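Side-chain contacts in beta-porphyranase A (Bacteroides plebeius, PDB 4AW7), which hydrolyses the sulfated red-algal polysaccharide porphyran at its beta-D-galactose-(1->4)-alpha-L-galactose-6-sulfate linkages, releasing mainly a sulfated disaccharide: residues Y77-N80 with K81-V85; G117-V120 with Q121-G124; I375-N379 with P380-V384; N399-D402 with N403-V407. All blocks are in the same frame, centred on the assembly; numbering follows the deposited sequence. Where two conformers were deposited one is given.

Interaction 1 (Y77-N80 with K81-V85); sequences YAYN and KTHEV. With L6S (6-O-sulfo-alpha-L-galactopyranose), chain B.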
loop_
_atom_site.group_PDB
_atom_site.type_symbol
_atom_site.label_atom_id
_atom_site.label_comp_id
_atom_site.label_asym_id
_atom_site.label_seq_id
_atom_site.Cartn_x
_atom_site.Cartn_y
_atom_site.Cartn_z
ATOM N N TYR A 77 24.600 -7.738 -9.934
ATOM C CA TYR A 77 26.037 -7.535 -9.682
ATOM C C TYR A 77 26.851 -8.777 -10.078
ATOM O O TYR A 77 27.866 -8.688 -10.764
ATOM C CB TYR A 77 26.239 -7.226 -8.205
ATOM C CG TYR A 77 27.700 -7.118 -7.783
ATOM C CD1 TYR A 77 28.417 -8.262 -7.438
ATOM C CD2 TYR A 77 28.361 -5.884 -7.709
ATOM C CE1 TYR A 77 29.747 -8.199 -7.060
ATOM C CE2 TYR A 77 29.706 -5.811 -7.329
ATOM C CZ TYR A 77 30.387 -6.979 -7.002
ATOM O OH TYR A 77 31.712 -6.950 -6.601
ATOM N N ALA A 78 26.396 -9.954 -9.650
ATOM C CA ALA A 78 27.134 -11.197 -9.912
ATOM C C ALA A 78 27.174 -11.514 -11.388
ATOM O O ALA A 78 28.237 -11.889 -11.905
ATOM C CB ALA A 78 26.587 -12.386 -9.129
ATOM N N TYR A 79 26.049 -11.402 -12.077
ATOM C CA TYR A 79 26.007 -11.723 -13.509
ATOM C C TYR A 79 26.935 -10.804 -14.286
ATOM O O TYR A 79 27.613 -11.228 -15.221
ATOM C CB TYR A 79 24.573 -11.718 -14.057
ATOM C CG TYR A 79 24.544 -12.172 -15.489
ATOM C CD1 TYR A 79 24.385 -13.533 -15.813
ATOM C CD2 TYR A 79 24.663 -11.262 -16.526
ATOM C CE1 TYR A 79 24.405 -13.949 -17.154
ATOM C CE2 TYR A 79 24.671 -11.680 -17.841
ATOM C CZ TYR A 79 24.538 -13.011 -18.150
ATOM O OH TYR A 79 24.577 -13.389 -19.475
ATOM N N ASN A 80 27.024 -9.553 -13.848
ATOM C CA ASN A 80 27.922 -8.572 -14.476
ATOM C C ASN A 80 29.394 -9.008 -14.406
ATOM O O ASN A 80 30.171 -8.688 -15.321
ATOM C CB ASN A 80 27.690 -7.192 -13.845
ATOM C CG ASN A 80 28.617 -6.124 -14.367
ATOM O OD1 ASN A 80 29.614 -5.826 -13.724
ATOM N ND2 ASN A 80 28.272 -5.521 -15.482
ATOM N N LYS A 81 29.731 -9.778 -13.380
ATOM C CA LYS A 81 31.100 -10.334 -13.222
ATOM C C LYS A 81 31.290 -11.677 -13.919
ATOM O O LYS A 81 32.311 -11.883 -14.573
ATOM C CB LYS A 81 31.450 -10.523 -11.749
ATOM C CG LYS A 81 31.232 -9.287 -10.862
ATOM C CD LYS A 81 31.949 -8.051 -11.365
ATOM C CE LYS A 81 31.540 -6.784 -10.586
ATOM N NZ LYS A 81 30.000 -6.547 -10.671
ATOM N N THR A 82 30.353 -12.613 -13.761
ATOM C CA THR A 82 30.585 -14.001 -14.206
ATOM C C THR A 82 29.950 -14.312 -15.553
ATOM O O THR A 82 30.346 -15.291 -16.223
ATOM C CB THR A 82 30.067 -15.026 -13.190
ATOM O OG1 THR A 82 28.626 -14.979 -13.176
ATOM C CG2 THR A 82 30.586 -14.760 -11.787
ATOM N N HIS A 83 28.952 -13.519 -15.929
ATOM C CA HIS A 83 28.134 -13.722 -17.137
ATOM C C HIS A 83 27.501 -15.118 -17.203
ATOM O O HIS A 83 27.204 -15.639 -18.291
ATOM C CB HIS A 83 28.913 -13.317 -18.402
ATOM C CG HIS A 83 29.310 -11.864 -18.395
ATOM N ND1 HIS A 83 28.425 -10.846 -18.693
ATOM C CD2 HIS A 83 30.481 -11.259 -18.073
ATOM C CE1 HIS A 83 29.044 -9.682 -18.593
ATOM N NE2 HIS A 83 30.291 -9.904 -18.221
ATOM N N GLU A 84 27.213 -15.690 -16.046
ATOM C CA GLU A 84 26.534 -16.967 -15.968
ATOM C C GLU A 84 25.572 -16.944 -14.792
ATOM O O GLU A 84 25.989 -16.722 -13.664
ATOM C CB GLU A 84 27.537 -18.102 -15.755
ATOM C CG GLU A 84 28.398 -18.513 -16.929
ATOM C CD GLU A 84 29.159 -19.804 -16.608
ATOM O OE1 GLU A 84 28.511 -20.864 -16.439
ATOM O OE2 GLU A 84 30.393 -19.743 -16.466
ATOM N N VAL A 85 24.314 -17.310 -15.054
ATOM C CA VAL A 85 23.314 -17.410 -14.004
ATOM C C VAL A 85 23.762 -18.439 -12.976
ATOM O O VAL A 85 24.334 -19.479 -13.343
ATOM C CB VAL A 85 21.920 -17.744 -14.575
ATOM C CG1 VAL A 85 21.881 -19.111 -15.262
ATOM C CG2 VAL A 85 20.880 -17.663 -13.478
HETATM O O1S L6S B . 29.633 -3.662 -10.066
HETATM O O2S L6S B . 27.800 -4.933 -11.073
HETATM O O3S L6S B . 27.313 -3.139 -9.441
HETATM C C1 L6S B . 26.881 -2.028 -15.361
HETATM C C2 L6S B . 27.879 -1.813 -16.526
HETATM C C3 L6S B . 29.044 -0.928 -16.086
HETATM C C4 L6S B . 29.708 -1.547 -14.835
HETATM C C5 L6S B . 28.652 -1.722 -13.715
HETATM C C6 L6S B . 29.229 -2.419 -12.507
HETATM O O2 L6S B . 27.239 -1.180 -17.644
HETATM O O3 L6S B . 30.013 -0.826 -17.127
HETATM O O4 L6S B . 30.297 -2.826 -15.190
HETATM O O5 L6S B . 27.483 -2.525 -14.162
HETATM O O6 L6S B . 28.200 -2.537 -11.531
HETATM S S1 L6S B . 28.219 -3.600 -10.537
HETATM O O HOH W 1 24.631 -16.154 -19.949
#
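Lys81 folds back along the last turns of helix 74-82 and lays its ammonium group over the face of the Tyr77 ring, a cation-pi contact with NZ 3.5 Å from the ring centroid. Bends at chi2 (-55°) and chi4 (-58°) turn the chain this way and bring CE over the same face. Hydrogen bonds grip NZ from the other directions: Tyr77 O at 3.0 Å, Asn80 OD1 in its carbonyl plane on a lone pair, and sulfate oxygen O1S of the bound 6-O-sulfo-alpha-L-galactopyranose at 3.0 Å. Asn80 adds weak bonds to the sugar O4; Trp72 NE1 also bonds this sugar. With an alanine here, the sulfate would probably lose its lysine charge and the Tyr77 face the group lying over it. A second aromatic contact lies just past the helix end: His83, with positive phi, sets CA over the Tyr79 ring, 3.8 Å from its centroid, and the imidazole edge points toward that face in an offset edge-to-face pair, planes at 76°. Thr82 N to Ala78 O (2.9 Å) and His83 N to Tyr79 O (2.7 Å) are backbone bonds. Thr82 OG1, also bonded to Lys87 O, accepts from Glu84 N in an ST turn. Together, helix end and lysine form a sulfate-binding part of the porphyran site.

Interaction 2 (G117-V120 with Q121-G124); sequences GIDV and QAAG
Asp119 caps helix 120-132 through one carboxylate oxygen: OD1 accepts from Ala122 N at 3.0 Å with a nearly straight N-H...O angle of 167°. The amide comes from above the carboxylate plane, not within it. CG stands anti to the backbone N of Asp119 (chi1 178°), which brings the carboxylate to the amides of the first turn. The same OD1 also accepts a hydrogen bond from a water at 2.7 Å, and that water in turn accepts from Gln121 N at 3.0 Å. Two amides of the opening turn, those of Gln121 and Ala122, thus find acceptors, one in the water and one directly in the carboxylate. Regular helical bonding takes over next: Ala123 N donates to Asp119 O at 2.9 Å, and Gly124 N to Val120 O at 3.0 Å. Val120 O has a second donor in Ser173 OG of helix 160-179, and Gln121 reaches that helix as well, its OE1 accepting from Lys176 NZ. Van der Waals contacts are few: the Ala122 methyl rests against the capping carboxylate, CB lying 3.5 Å from Asp119 CG, and the apolar pair Ile118 CD1 and Ala123 CB lies at 4.4 Å. The negative carboxylate also faces the positive end of the helix dipole, which would be expected to favour its ionised form. This is a classic Asp N-cap, here starting a helix that packs beside helix 160-179.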
loop_
_atom_site.group_PDB
_atom_site.type_symbol
_atom_site.label_atom_id
_atom_site.label_comp_id
_atom_site.label_asym_id
_atom_site.label_seq_id
_atom_site.Cartn_x
_atom_site.Cartn_y
_atom_site.Cartn_z
ATOM N N GLY A 117 17.682 -25.375 -12.544
ATOM C CA GLY A 117 18.936 -26.020 -12.177
ATOM C C GLY A 117 19.798 -25.220 -11.237
ATOM O O GLY A 117 20.814 -25.705 -10.756
ATOM N N ILE A 118 19.402 -23.985 -10.942
ATOM C CA ILE A 118 20.144 -23.141 -10.006
ATOM C C ILE A 118 20.283 -23.778 -8.628
ATOM O O ILE A 118 19.351 -24.397 -8.115
ATOM C CB ILE A 118 19.497 -21.713 -9.915
ATOM C CG1 ILE A 118 20.459 -20.727 -9.269
ATOM C CG2 ILE A 118 18.150 -21.763 -9.246
ATOM C CD1 ILE A 118 20.016 -19.283 -9.465
ATOM N N ASP A 119 21.469 -23.581 -8.020
ATOM C CA ASP A 119 21.726 -24.000 -6.664
ATOM C C ASP A 119 21.127 -22.920 -5.740
ATOM O O ASP A 119 21.704 -21.857 -5.543
ATOM C CB ASP A 119 23.241 -24.178 -6.447
ATOM C CG ASP A 119 23.610 -24.577 -5.010
ATOM O OD1 ASP A 119 22.788 -24.491 -4.091
ATOM O OD2 ASP A 119 24.773 -25.053 -4.813
ATOM N N VAL A 120 19.960 -23.208 -5.213
ATOM C CA VAL A 120 19.209 -22.264 -4.416
ATOM C C VAL A 120 19.930 -21.905 -3.100
ATOM O O VAL A 120 19.913 -20.761 -2.659
ATOM C CB VAL A 120 17.815 -22.873 -4.112
ATOM C CG1 VAL A 120 17.095 -22.086 -3.150
ATOM C CG2 VAL A 120 16.965 -23.019 -5.397
ATOM N N GLN A 121 20.579 -22.883 -2.473
ATOM C CA GLN A 121 21.336 -22.589 -1.258
ATOM C C GLN A 121 22.527 -21.665 -1.566
ATOM O O GLN A 121 22.736 -20.683 -0.856
ATOM C CB GLN A 121 21.729 -23.904 -0.537
ATOM C CG GLN A 121 20.479 -24.604 0.115
ATOM C CD GLN A 121 19.774 -23.686 1.194
ATOM O OE1 GLN A 121 20.459 -23.193 2.030
ATOM N NE2 GLN A 121 18.466 -23.447 1.133
ATOM N N ALA A 122 23.238 -21.885 -2.668
ATOM C CA ALA A 122 24.334 -21.017 -3.066
ATOM C C ALA A 122 23.812 -19.612 -3.403
ATOM O O ALA A 122 24.495 -18.620 -3.140
ATOM C CB ALA A 122 25.172 -21.582 -4.242
ATOM N N ALA A 123 22.667 -19.531 -4.066
ATOM C CA ALA A 123 22.094 -18.234 -4.413
ATOM C C ALA A 123 21.818 -17.446 -3.133
ATOM O O ALA A 123 22.137 -16.260 -3.056
ATOM C CB ALA A 123 20.815 -18.424 -5.254
ATOM N N GLY A 124 21.221 -18.103 -2.152
ATOM C CA GLY A 124 20.934 -17.468 -0.877
ATOM C C GLY A 124 22.202 -17.057 -0.147
ATOM O O GLY A 124 22.323 -15.935 0.395
HETATM O O HOH W 2 20.610 -25.808 -3.140
#

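Interaction 3 (I375-N379 with P380-V384); sequences ITSSN and PDIQV. With CA (calcium ion), chain C.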
loop_
_atom_site.group_PDB
_atom_site.type_symbol
_atom_site.label_atom_id
_atom_site.label_comp_id
_atom_site.label_asym_id
_atom_site.label_seq_id
_atom_site.Cartn_x
_atom_site.Cartn_y
_atom_site.Cartn_z
ATOM N N ILE A 375 -10.779 11.380 13.754
ATOM C CA ILE A 375 -11.563 11.833 12.614
ATOM C C ILE A 375 -12.414 10.674 12.190
ATOM O O ILE A 375 -11.968 9.550 12.271
ATOM C CB ILE A 375 -10.656 12.512 11.427
ATOM C CG1 ILE A 375 -11.565 13.139 10.355
ATOM C CG2 ILE A 375 -9.598 11.582 10.867
ATOM C CD1 ILE A 375 -10.835 14.086 9.360
ATOM N N THR A 376 -13.650 10.957 11.789
ATOM C CA THR A 376 -14.600 9.968 11.244
ATOM C C THR A 376 -15.251 10.524 9.994
ATOM O O THR A 376 -15.273 11.743 9.769
ATOM C CB THR A 376 -15.703 9.658 12.221
ATOM O OG1 THR A 376 -16.426 10.848 12.546
ATOM C CG2 THR A 376 -15.128 9.003 13.459
ATOM N N SER A 377 -15.783 9.629 9.159
ATOM C CA SER A 377 -16.509 9.955 7.955
ATOM C C SER A 377 -17.680 9.003 7.867
ATOM O O SER A 377 -17.509 7.785 7.957
ATOM C CB SER A 377 -15.607 9.785 6.743
ATOM O OG SER A 377 -16.317 10.030 5.582
ATOM N N SER A 378 -18.863 9.549 7.657
ATOM C CA SER A 378 -20.070 8.716 7.550
ATOM C C SER A 378 -20.212 7.991 6.237
ATOM O O SER A 378 -20.864 6.949 6.170
ATOM C CB SER A 378 -21.293 9.609 7.789
ATOM O OG SER A 378 -21.515 10.502 6.720
ATOM N N ASN A 379 -19.603 8.499 5.172
ATOM C CA ASN A 379 -19.696 7.905 3.844
ATOM C C ASN A 379 -18.366 7.201 3.551
ATOM O O ASN A 379 -17.325 7.860 3.506
ATOM C CB ASN A 379 -19.960 9.021 2.832
ATOM C CG ASN A 379 -20.083 8.523 1.384
ATOM O OD1 ASN A 379 -19.699 7.399 1.068
ATOM N ND2 ASN A 379 -20.561 9.402 0.482
ATOM N N PRO A 380 -18.380 5.873 3.332
ATOM C CA PRO A 380 -17.116 5.191 3.087
ATOM C C PRO A 380 -16.387 5.604 1.828
ATOM O O PRO A 380 -15.183 5.351 1.701
ATOM C CB PRO A 380 -17.500 3.701 3.041
ATOM C CG PRO A 380 -18.890 3.709 2.701
ATOM C CD PRO A 380 -19.518 4.934 3.313
ATOM N N ASP A 381 -17.058 6.244 0.888
ATOM C CA ASP A 381 -16.380 6.810 -0.263
ATOM C C ASP A 381 -15.594 8.055 0.039
ATOM O O ASP A 381 -14.766 8.431 -0.806
ATOM C CB ASP A 381 -17.367 7.097 -1.386
ATOM C CG ASP A 381 -17.976 5.858 -1.938
ATOM O OD1 ASP A 381 -17.223 4.918 -2.265
ATOM O OD2 ASP A 381 -19.211 5.773 -2.131
ATOM N N ILE A 382 -15.828 8.697 1.186
ATOM C CA ILE A 382 -15.086 9.902 1.534
ATOM C C ILE A 382 -14.039 9.471 2.562
ATOM O O ILE A 382 -14.335 9.182 3.725
ATOM C CB ILE A 382 -15.999 10.988 2.084
ATOM C CG1 ILE A 382 -17.057 11.363 1.073
ATOM C CG2 ILE A 382 -15.187 12.194 2.542
ATOM C CD1 ILE A 382 -16.553 11.853 -0.265
ATOM N N GLN A 383 -12.792 9.393 2.112
ATOM C CA GLN A 383 -11.677 9.007 2.977
ATOM C C GLN A 383 -11.150 10.256 3.662
ATOM O O GLN A 383 -11.026 11.299 3.031
ATOM C CB GLN A 383 -10.541 8.336 2.154
ATOM C CG GLN A 383 -11.034 7.270 1.166
ATOM C CD GLN A 383 -9.892 6.411 0.619
ATOM O OE1 GLN A 383 -9.526 5.389 1.211
ATOM N NE2 GLN A 383 -9.261 6.878 -0.465
ATOM N N VAL A 384 -10.842 10.143 4.952
ATOM C CA VAL A 384 -10.455 11.278 5.768
ATOM C C VAL A 384 -9.228 10.971 6.595
ATOM O O VAL A 384 -9.056 9.862 7.080
ATOM C CB VAL A 384 -11.610 11.726 6.679
ATOM C CG1 VAL A 384 -12.776 12.214 5.827
ATOM C CG2 VAL A 384 -12.021 10.591 7.628
HETATM CA CA CA C . -18.940 3.315 -2.949
HETATM O O HOH W 3 -20.849 7.997 -2.061
HETATM O O HOH W 4 -18.737 4.585 -5.039
HETATM O O HOH W 5 -21.184 3.421 -4.097
HETATM O O HOH W 6 -19.786 1.070 -3.242
#
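Asn379 and Ser377 both hold their first side-chain group anti to the backbone N (chi1 -180° and 177°), which directs the Asn379 amide toward Asp381 and the Ser377 hydroxyl toward Ile382. They belong to a beta hairpin: strands 371-377 and 382-389 run antiparallel, joined by a type I turn from Asn379 to Ile382. The turn is closed by Ile382 N donating to Asn379 O at 2.9 Å. Inside it, Asn379 OD1 accepts from Asp381 N at 2.9 Å, the donor lying well above the amide plane. Ser377 OG stands 2.8 Å from Ile382 O and 3.2 Å from Asn379 O, two acceptors competing for its one proton. Farther along the strands, Ile375 and Val384 pack at an oblique angle, CD1 of Ile375 lying 3.7 Å from CB of Val384; the Val384 methyl CG2 also leans on Ser377 CB. Ile375 continues this apolar layer onto Val24 and Ile395. The hairpin turn carries a calcium site, completed by Asn535, Trp536 and Gly538 together with three waters. A further water accepts from Asn379 ND2 and donates to Asp381 OD2, tying the turn amide to the first-shell carboxylate. Asp381 grips the calcium ion with both oxygens, OD1 at 2.5 Å and OD2 at 2.6 Å.

Interaction 4 (N399-D402 with N403-V407); sequences NLDD and NPQTV
Asn399 reaches across the loop to the backbone of Asn403, its side-chain nitrogen ND2 donating to the carbonyl O of Asn403 at 3.1 Å. From CB the chain runs with CG anti to the backbone N (chi1 -177°), which carries the flat amide into the bend of the loop. CG itself lies 4.0 Å from Asn403 O. At the tip the two branches divide the work. OD1 turns back on its own segment and accepts from Asp401 N at 2.8 Å, the donor standing above the amide plane. ND2 points onward, with Asn403 O close to the amide plane and the N-H...O angle at 158°; it also bonds to Ile450 O of the neighbouring strand, and the CG methylene of Gln405 lies 4.0 Å from it. The OD1 bond defines an Asx turn at the end of strand 392-399, where the chain leaves the sheet before re-entering it as strand 405-410, within the beta-sandwich domain. A leucine in place of Asn399 would probably leave Asp401 N, Asn403 O and Ile450 O without this side-chain partner, and so the bend less firmly fixed. A second side-chain hydrogen bond spans the same loop farther out. Gln405, bent at chi2, brings NE2 to Asp401 OD2 at 2.8 Å, approaching nearly in line with the carboxylate C-O bond. The two side chains meet at about a right angle, yet their carboxylate and amide planes are only 25° apart.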
loop_
_atom_site.group_PDB
_atom_site.type_symbol
_atom_site.label_atom_id
_atom_site.label_comp_id
_atom_site.label_asym_id
_atom_site.label_seq_id
_atom_site.Cartn_x
_atom_site.Cartn_y
_atom_site.Cartn_z
ATOM N N ASN A 399 -12.286 11.651 -2.461
ATOM C CA ASN A 399 -13.580 11.107 -2.908
ATOM C C ASN A 399 -13.368 9.910 -3.842
ATOM O O ASN A 399 -12.929 10.091 -4.983
ATOM C CB ASN A 399 -14.395 12.210 -3.600
ATOM C CG ASN A 399 -15.783 11.747 -4.030
ATOM O OD1 ASN A 399 -16.165 10.623 -3.785
ATOM N ND2 ASN A 399 -16.541 12.654 -4.628
ATOM N N LEU A 400 -13.706 8.721 -3.365
ATOM C CA LEU A 400 -13.643 7.487 -4.140
ATOM C C LEU A 400 -14.865 7.252 -5.032
ATOM O O LEU A 400 -14.865 6.290 -5.814
ATOM C CB LEU A 400 -13.491 6.276 -3.227
ATOM C CG LEU A 400 -12.181 6.109 -2.450
ATOM C CD1 LEU A 400 -12.404 5.115 -1.318
ATOM C CD2 LEU A 400 -11.050 5.686 -3.341
ATOM N N ASP A 401 -15.914 8.049 -4.860
ATOM C CA ASP A 401 -17.177 7.852 -5.598
ATOM C C ASP A 401 -17.081 8.442 -6.976
ATOM O O ASP A 401 -16.171 9.194 -7.305
ATOM C CB ASP A 401 -18.324 8.523 -4.834
ATOM C CG ASP A 401 -19.703 8.052 -5.235
ATOM O OD1 ASP A 401 -19.895 6.947 -5.756
ATOM O OD2 ASP A 401 -20.629 8.842 -5.003
ATOM N N ASP A 402 -18.103 8.139 -7.787
ATOM C CA ASP A 402 -18.172 8.658 -9.144
ATOM C C ASP A 402 -19.098 9.863 -9.289
ATOM O O ASP A 402 -19.253 10.358 -10.425
ATOM C CB ASP A 402 -18.492 7.530 -10.130
ATOM C CG ASP A 402 -17.402 6.509 -10.176
ATOM O OD1 ASP A 402 -16.227 6.902 -10.298
ATOM O OD2 ASP A 402 -17.736 5.324 -10.038
ATOM N N ASN A 403 -19.662 10.336 -8.174
ATOM C CA ASN A 403 -20.412 11.587 -8.139
ATOM C C ASN A 403 -19.733 12.554 -7.188
ATOM O O ASN A 403 -19.142 12.141 -6.201
ATOM C CB ASN A 403 -21.854 11.343 -7.663
ATOM C CG ASN A 403 -22.750 10.766 -8.754
ATOM O OD1 ASN A 403 -22.531 11.018 -9.932
ATOM N ND2 ASN A 403 -23.817 10.123 -8.376
ATOM N N PRO A 404 -19.868 13.863 -7.421
ATOM C CA PRO A 404 -19.488 14.816 -6.382
ATOM C C PRO A 404 -20.235 14.552 -5.107
ATOM O O PRO A 404 -21.367 14.080 -5.147
ATOM C CB PRO A 404 -19.900 16.184 -6.971
ATOM C CG PRO A 404 -19.960 15.955 -8.438
ATOM C CD PRO A 404 -20.463 14.531 -8.586
ATOM N N GLN A 405 -19.633 14.887 -3.975
ATOM C CA GLN A 405 -20.281 14.704 -2.685
ATOM C C GLN A 405 -20.075 15.904 -1.819
ATOM O O GLN A 405 -18.980 16.503 -1.817
ATOM C CB GLN A 405 -19.724 13.473 -1.973
ATOM C CG GLN A 405 -20.041 12.140 -2.669
ATOM C CD GLN A 405 -21.534 11.824 -2.780
ATOM O OE1 GLN A 405 -22.372 12.405 -2.086
ATOM N NE2 GLN A 405 -21.874 10.934 -3.683
ATOM N N THR A 406 -21.132 16.321 -1.123
ATOM C CA THR A 406 -21.040 17.395 -0.147
ATOM C C THR A 406 -20.819 16.775 1.215
ATOM O O THR A 406 -21.583 15.899 1.651
ATOM C CB THR A 406 -22.305 18.310 -0.161
ATOM O OG1 THR A 406 -22.375 18.985 -1.425
ATOM C CG2 THR A 406 -22.250 19.355 0.986
ATOM N N VAL A 407 -19.760 17.216 1.885
ATOM C CA VAL A 407 -19.365 16.699 3.180
ATOM C C VAL A 407 -19.457 17.815 4.215
ATOM O O VAL A 407 -18.740 18.801 4.127
ATOM C CB VAL A 407 -17.931 16.159 3.118
ATOM C CG1 VAL A 407 -17.566 15.490 4.442
ATOM C CG2 VAL A 407 -17.746 15.151 1.943
#

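The four contacts follow one another along the chain and fall into two distant pairs. Interactions 1 and 2, with centres about 14 Å apart, belong to the part built round the parallel sheet; helix 74-82 of interaction 1 packs through Tyr77 and Ala78 on Trp126 of helix 120-132, which begins in interaction 2. Interaction 1 touches bound substrate, whereas interaction 2 lies away from the annotated sites. Across the centre of the chain, with centres about 49 to 53 Å from those of the first pair, interactions 3 and 4 share one mixed sheet, their own centres about 11 Å apart. They touch directly: Asp381 O probably accepts from Leu400 N at 2.8 Å. Substrate and calcium sites thus lie in separate regions.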